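Local coordinates for capsid protein VP1 (Human polyomavirus 12, PDB 6Y5Z) that probably forms the outer shell of the T=7 icosahedral virus capsid, assembling as pentamers that also take part in attachment to host cells, at residues Q138-S143 with T186-P191; Q142-Q147 with V161-Q166. All coordinates share one frame; numbering follows the deposited sequence.

Interaction 1 (Q138-S143 with T186-P191)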
# COMPACT_ATOMS: atom_id res chain seq x y z
N GLN D 138 23.00 -18.01 -2.55
CA GLN D 138 22.44 -19.34 -2.23
C GLN D 138 21.67 -19.79 -3.47
O GLN D 138 20.80 -19.03 -3.97
CB GLN D 138 21.56 -19.26 -0.99
CG GLN D 138 20.67 -20.48 -0.81
CD GLN D 138 21.44 -21.73 -0.45
OE1 GLN D 138 22.16 -21.74 0.54
NE2 GLN D 138 21.20 -22.80 -1.19
N GLY D 139 22.01 -20.96 -3.99
CA GLY D 139 21.31 -21.51 -5.15
C GLY D 139 19.96 -22.07 -4.79
O GLY D 139 19.80 -22.65 -3.72
N ILE D 140 19.00 -21.88 -5.69
CA ILE D 140 17.60 -22.36 -5.54
C ILE D 140 16.94 -22.17 -6.91
O ILE D 140 17.28 -21.21 -7.61
CB ILE D 140 16.86 -21.65 -4.39
CG1 ILE D 140 15.44 -22.19 -4.24
CG2 ILE D 140 16.91 -20.11 -4.57
CD1 ILE D 140 14.78 -21.86 -2.93
N GLN D 141 16.11 -23.12 -7.32
CA GLN D 141 15.54 -23.14 -8.69
C GLN D 141 14.07 -23.51 -8.62
O GLN D 141 13.68 -24.29 -7.74
CB GLN D 141 16.26 -24.17 -9.57
CG GLN D 141 17.75 -23.89 -9.70
CD GLN D 141 18.53 -24.84 -10.58
OE1 GLN D 141 19.75 -24.79 -10.56
NE2 GLN D 141 17.87 -25.69 -11.37
N GLN D 142 13.31 -23.07 -9.62
CA GLN D 142 11.89 -23.47 -9.77
C GLN D 142 11.80 -24.94 -10.21
O GLN D 142 10.84 -25.62 -9.81
CB GLN D 142 11.18 -22.53 -10.74
CG GLN D 142 9.67 -22.77 -10.79
CD GLN D 142 8.94 -21.53 -11.26
OE1 GLN D 142 8.47 -20.72 -10.45
NE2 GLN D 142 8.97 -21.32 -12.57
N SER D 143 12.76 -25.42 -11.01
CA SER D 143 12.81 -26.79 -11.55
C SER D 143 14.25 -27.29 -11.54
O SER D 143 15.13 -26.63 -12.12
CB SER D 143 12.23 -26.87 -12.93
OG SER D 143 12.56 -28.14 -13.50
N THR D 186 18.30 -18.57 -10.53
CA THR D 186 18.95 -19.70 -9.81
C THR D 186 19.64 -19.24 -8.53
O THR D 186 20.17 -20.09 -7.86
CB THR D 186 19.96 -20.46 -10.69
OG1 THR D 186 21.12 -19.67 -10.99
CG2 THR D 186 19.34 -20.94 -11.98
N TRP D 187 19.70 -17.94 -8.23
CA TRP D 187 20.56 -17.44 -7.12
C TRP D 187 19.84 -16.37 -6.30
O TRP D 187 19.37 -15.37 -6.90
CB TRP D 187 21.86 -16.85 -7.66
CG TRP D 187 22.79 -17.79 -8.37
CD1 TRP D 187 23.10 -17.77 -9.69
CD2 TRP D 187 23.56 -18.85 -7.78
NE1 TRP D 187 24.03 -18.74 -9.97
CE2 TRP D 187 24.33 -19.41 -8.82
CE3 TRP D 187 23.69 -19.35 -6.48
CZ2 TRP D 187 25.19 -20.48 -8.58
CZ3 TRP D 187 24.51 -20.43 -6.26
CH2 TRP D 187 25.28 -20.97 -7.30
N SER D 188 19.84 -16.54 -4.99
CA SER D 188 19.29 -15.60 -3.99
C SER D 188 20.46 -15.04 -3.21
O SER D 188 21.41 -15.77 -2.94
CB SER D 188 18.36 -16.31 -3.06
OG SER D 188 17.25 -16.84 -3.74
N PRO D 189 20.37 -13.81 -2.69
CA PRO D 189 21.33 -13.37 -1.68
C PRO D 189 21.21 -14.32 -0.49
O PRO D 189 20.10 -14.71 -0.12
CB PRO D 189 20.94 -11.94 -1.31
CG PRO D 189 19.88 -11.55 -2.31
CD PRO D 189 19.38 -12.78 -3.01
N ASP D 190 22.36 -14.75 0.04
CA ASP D 190 22.41 -15.77 1.11
C ASP D 190 22.28 -15.11 2.48
O ASP D 190 23.21 -14.42 2.95
CB ASP D 190 23.71 -16.56 1.01
CG ASP D 190 23.78 -17.72 1.99
OD1 ASP D 190 22.84 -17.87 2.82
OD2 ASP D 190 24.75 -18.46 1.90
N PRO D 191 21.15 -15.27 3.21
CA PRO D 191 20.98 -14.59 4.50
C PRO D 191 21.82 -15.23 5.61
O PRO D 191 21.94 -14.66 6.67
CB PRO D 191 19.49 -14.76 4.80
CG PRO D 191 19.14 -16.04 4.11
CD PRO D 191 19.97 -16.08 2.84
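The indole of Trp-187 lies against the backbone of Gly-139: the CE3-CZ3 side of its six-membered ring meets the glycine, CE3 and CZ3 each 3.4 Å from Gly-139 N. With CG anti to the carbonyl carbon (chi1 -64°), the ring is carried back beside its own backbone N and against the neighbouring strand, where Gly-139 presents no side chain. The indole NE1 bonds to Ile-153 O, which fixes the far side of the ring.

Backbone hydrogen bonds join the two segments. Gln-138 and Ser-188 form a hydrogen-bonded antiparallel pair, linked by Gln-138 N to Ser-188 O at 2.8 Å and by Ser-188 N to Gln-138 O at 2.9 Å. Beyond Gly-139 the ladder runs one bond further, Ile-140 N to Thr-186 O at 3.0 Å, although the donor stands 50° out of the carbonyl plane.

On the face carrying Gln-138 and Ser-188, Gln-138 bends at chi2 (69°) and folds its amide back, which brings NE2 2.9 Å from Gly-139 O, its acceptor; NE2 also bonds to Asp-169 O. Lys-173 bonds to Gln-138 OE1 and forms a salt bridge with Asp-190 OD2, while Asp-190 OD1 bonds to Ser-192. Ser-188 OG lies 3.4 Å from Ile-140 CG2 and bonds to Asn-100 of the second subunit. The whole is a short antiparallel ladder in a small three-stranded sheet, with 136-139 as its central strand.

Interaction 2 (Q142-Q147 with V161-Q166)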
# COMPACT_ATOMS: atom_id res chain seq x y z
N GLN D 142 13.31 -23.07 -9.62
CA GLN D 142 11.89 -23.47 -9.77
C GLN D 142 11.80 -24.94 -10.21
O GLN D 142 10.84 -25.62 -9.81
CB GLN D 142 11.18 -22.53 -10.74
CG GLN D 142 9.67 -22.77 -10.79
CD GLN D 142 8.94 -21.53 -11.26
OE1 GLN D 142 8.47 -20.72 -10.45
NE2 GLN D 142 8.97 -21.32 -12.57
N SER D 143 12.76 -25.42 -11.01
CA SER D 143 12.81 -26.79 -11.55
C SER D 143 14.25 -27.29 -11.54
O SER D 143 15.13 -26.63 -12.12
CB SER D 143 12.23 -26.87 -12.93
OG SER D 143 12.56 -28.14 -13.50
N HIS D 144 14.47 -28.45 -10.93
CA HIS D 144 15.80 -29.09 -10.91
C HIS D 144 16.17 -29.62 -12.29
O HIS D 144 17.36 -29.96 -12.49
CB HIS D 144 15.85 -30.15 -9.81
CG HIS D 144 15.15 -31.43 -10.13
ND1 HIS D 144 15.83 -32.56 -10.60
CD2 HIS D 144 13.85 -31.79 -10.00
CE1 HIS D 144 14.96 -33.54 -10.76
NE2 HIS D 144 13.73 -33.10 -10.42
N LEU D 145 15.24 -29.68 -13.25
CA LEU D 145 15.49 -30.35 -14.55
C LEU D 145 15.96 -29.37 -15.62
O LEU D 145 16.30 -29.84 -16.73
CB LEU D 145 14.22 -31.10 -14.99
CG LEU D 145 13.89 -32.32 -14.15
CD1 LEU D 145 12.54 -32.89 -14.56
CD2 LEU D 145 14.98 -33.38 -14.29
N VAL D 146 16.03 -28.07 -15.33
CA VAL D 146 16.47 -27.09 -16.36
C VAL D 146 17.90 -27.44 -16.77
O VAL D 146 18.73 -27.74 -15.90
CB VAL D 146 16.37 -25.63 -15.88
CG1 VAL D 146 16.83 -24.65 -16.95
CG2 VAL D 146 14.96 -25.27 -15.41
N GLN D 147 18.16 -27.39 -18.08
CA GLN D 147 19.51 -27.54 -18.67
C GLN D 147 20.04 -26.14 -19.01
O GLN D 147 19.60 -25.56 -20.03
CB GLN D 147 19.42 -28.43 -19.92
CG GLN D 147 18.74 -29.76 -19.65
CD GLN D 147 18.58 -30.55 -20.93
OE1 GLN D 147 19.48 -30.60 -21.76
NE2 GLN D 147 17.39 -31.09 -21.12
N VAL D 161 23.12 -31.14 -8.69
CA VAL D 161 21.73 -30.61 -8.73
C VAL D 161 20.73 -31.77 -8.66
O VAL D 161 20.79 -32.70 -9.50
CB VAL D 161 21.53 -29.70 -9.94
CG1 VAL D 161 20.09 -29.25 -10.07
CG2 VAL D 161 22.45 -28.51 -9.82
N THR D 162 19.86 -31.72 -7.66
CA THR D 162 18.79 -32.71 -7.43
C THR D 162 17.51 -31.94 -7.13
O THR D 162 17.57 -30.70 -7.08
CB THR D 162 19.18 -33.63 -6.27
OG1 THR D 162 19.14 -32.88 -5.05
CG2 THR D 162 20.57 -34.21 -6.44
N ALA D 163 16.43 -32.64 -6.83
CA ALA D 163 15.16 -32.00 -6.44
C ALA D 163 15.37 -31.12 -5.20
O ALA D 163 14.58 -30.20 -5.02
CB ALA D 163 14.11 -33.06 -6.21
N LYS D 164 16.39 -31.38 -4.37
CA LYS D 164 16.67 -30.53 -3.19
C LYS D 164 16.80 -29.06 -3.59
O LYS D 164 16.50 -28.19 -2.75
CB LYS D 164 17.98 -30.91 -2.49
CG LYS D 164 17.96 -32.17 -1.65
CD LYS D 164 19.31 -32.45 -1.02
CE LYS D 164 20.28 -33.13 -1.98
N ILE D 165 17.24 -28.79 -4.81
CA ILE D 165 17.53 -27.40 -5.28
C ILE D 165 16.21 -26.62 -5.39
O ILE D 165 16.27 -25.37 -5.52
CB ILE D 165 18.33 -27.40 -6.59
CG1 ILE D 165 19.19 -26.13 -6.75
CG2 ILE D 165 17.40 -27.62 -7.78
CD1 ILE D 165 20.28 -25.99 -5.70
N GLN D 166 15.06 -27.30 -5.42
CA GLN D 166 13.73 -26.62 -5.49
C GLN D 166 13.38 -26.04 -4.13
O GLN D 166 12.47 -25.20 -4.06
CB GLN D 166 12.66 -27.57 -6.02
CG GLN D 166 12.86 -27.83 -7.50
CD GLN D 166 12.04 -28.91 -8.16
OE1 GLN D 166 12.20 -29.16 -9.36
NE2 GLN D 166 11.17 -29.59 -7.41
O HOH W 1 18.55 -33.10 -11.19
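This is a loop-to-loop contact, made within the long connection between strands 136-139 and 173-175, in which one histidine packs on a short 3-10 segment. The His-144 side chain takes the setting between its backbone N and carbonyl carbon (chi1 76°), which lays the imidazole across the start of that segment. Ala-163 covers one face: its CB sits 4.3 Å from the ring centroid in a CH-pi contact, and its CA is 3.7 Å from His-144 CG. Leu-145 CG lies toward the rim of the opposite face. At the base of the side chain, His-144 CB meets Ile-165 CG2 at 3.6 Å.

Gln-166 comes to the histidine with an extended chain and supplies the direct polar link. Its OE1 accepts from His-144 N at 2.8 Å, the N-H pointing at it at 160°, and also lies 3.2 Å from His-144 CD2, at the ring edge. The amide and imidazole planes are 58° apart. Gln-166 NE2 turns to carbonyls of Thr-38 and Tyr-40 of the second subunit.

Both ring nitrogens have polar partners. A water in the ring plane, 2.8 Å from His-144 ND1, donates to Val-161 O, while His-144 NE2 bonds to Thr-38 OG1 of the second subunit. The imidazole is thus sandwiched between Ala-163 and Leu-145, with polar partners at both ring nitrogens that fix its rotation, coupling the loop's internal packing to the subunit interface.

In the fold
Read from the N terminus, the chain leaves strand 136-139 and runs on through Ile-140 and Gln-141 into the segment 142-147, which holds a type I turn from Ser-143 to Val-146; the two interactions share Gln-142 and Ser-143. Interaction 2 closes the shorter loop, when the chain returns at 161-166; interaction 1 closes the longer one, after the chain has passed through strand 173-175 and come back as 187-189. The smaller loop therefore lies within the larger. Gln-141 N probably bonds to Ile-165 O at 2.9 Å, bringing the two contacts together. Between them they tie the small three-stranded sheet to its long connecting loop, and both touch the second subunit of the pentamer.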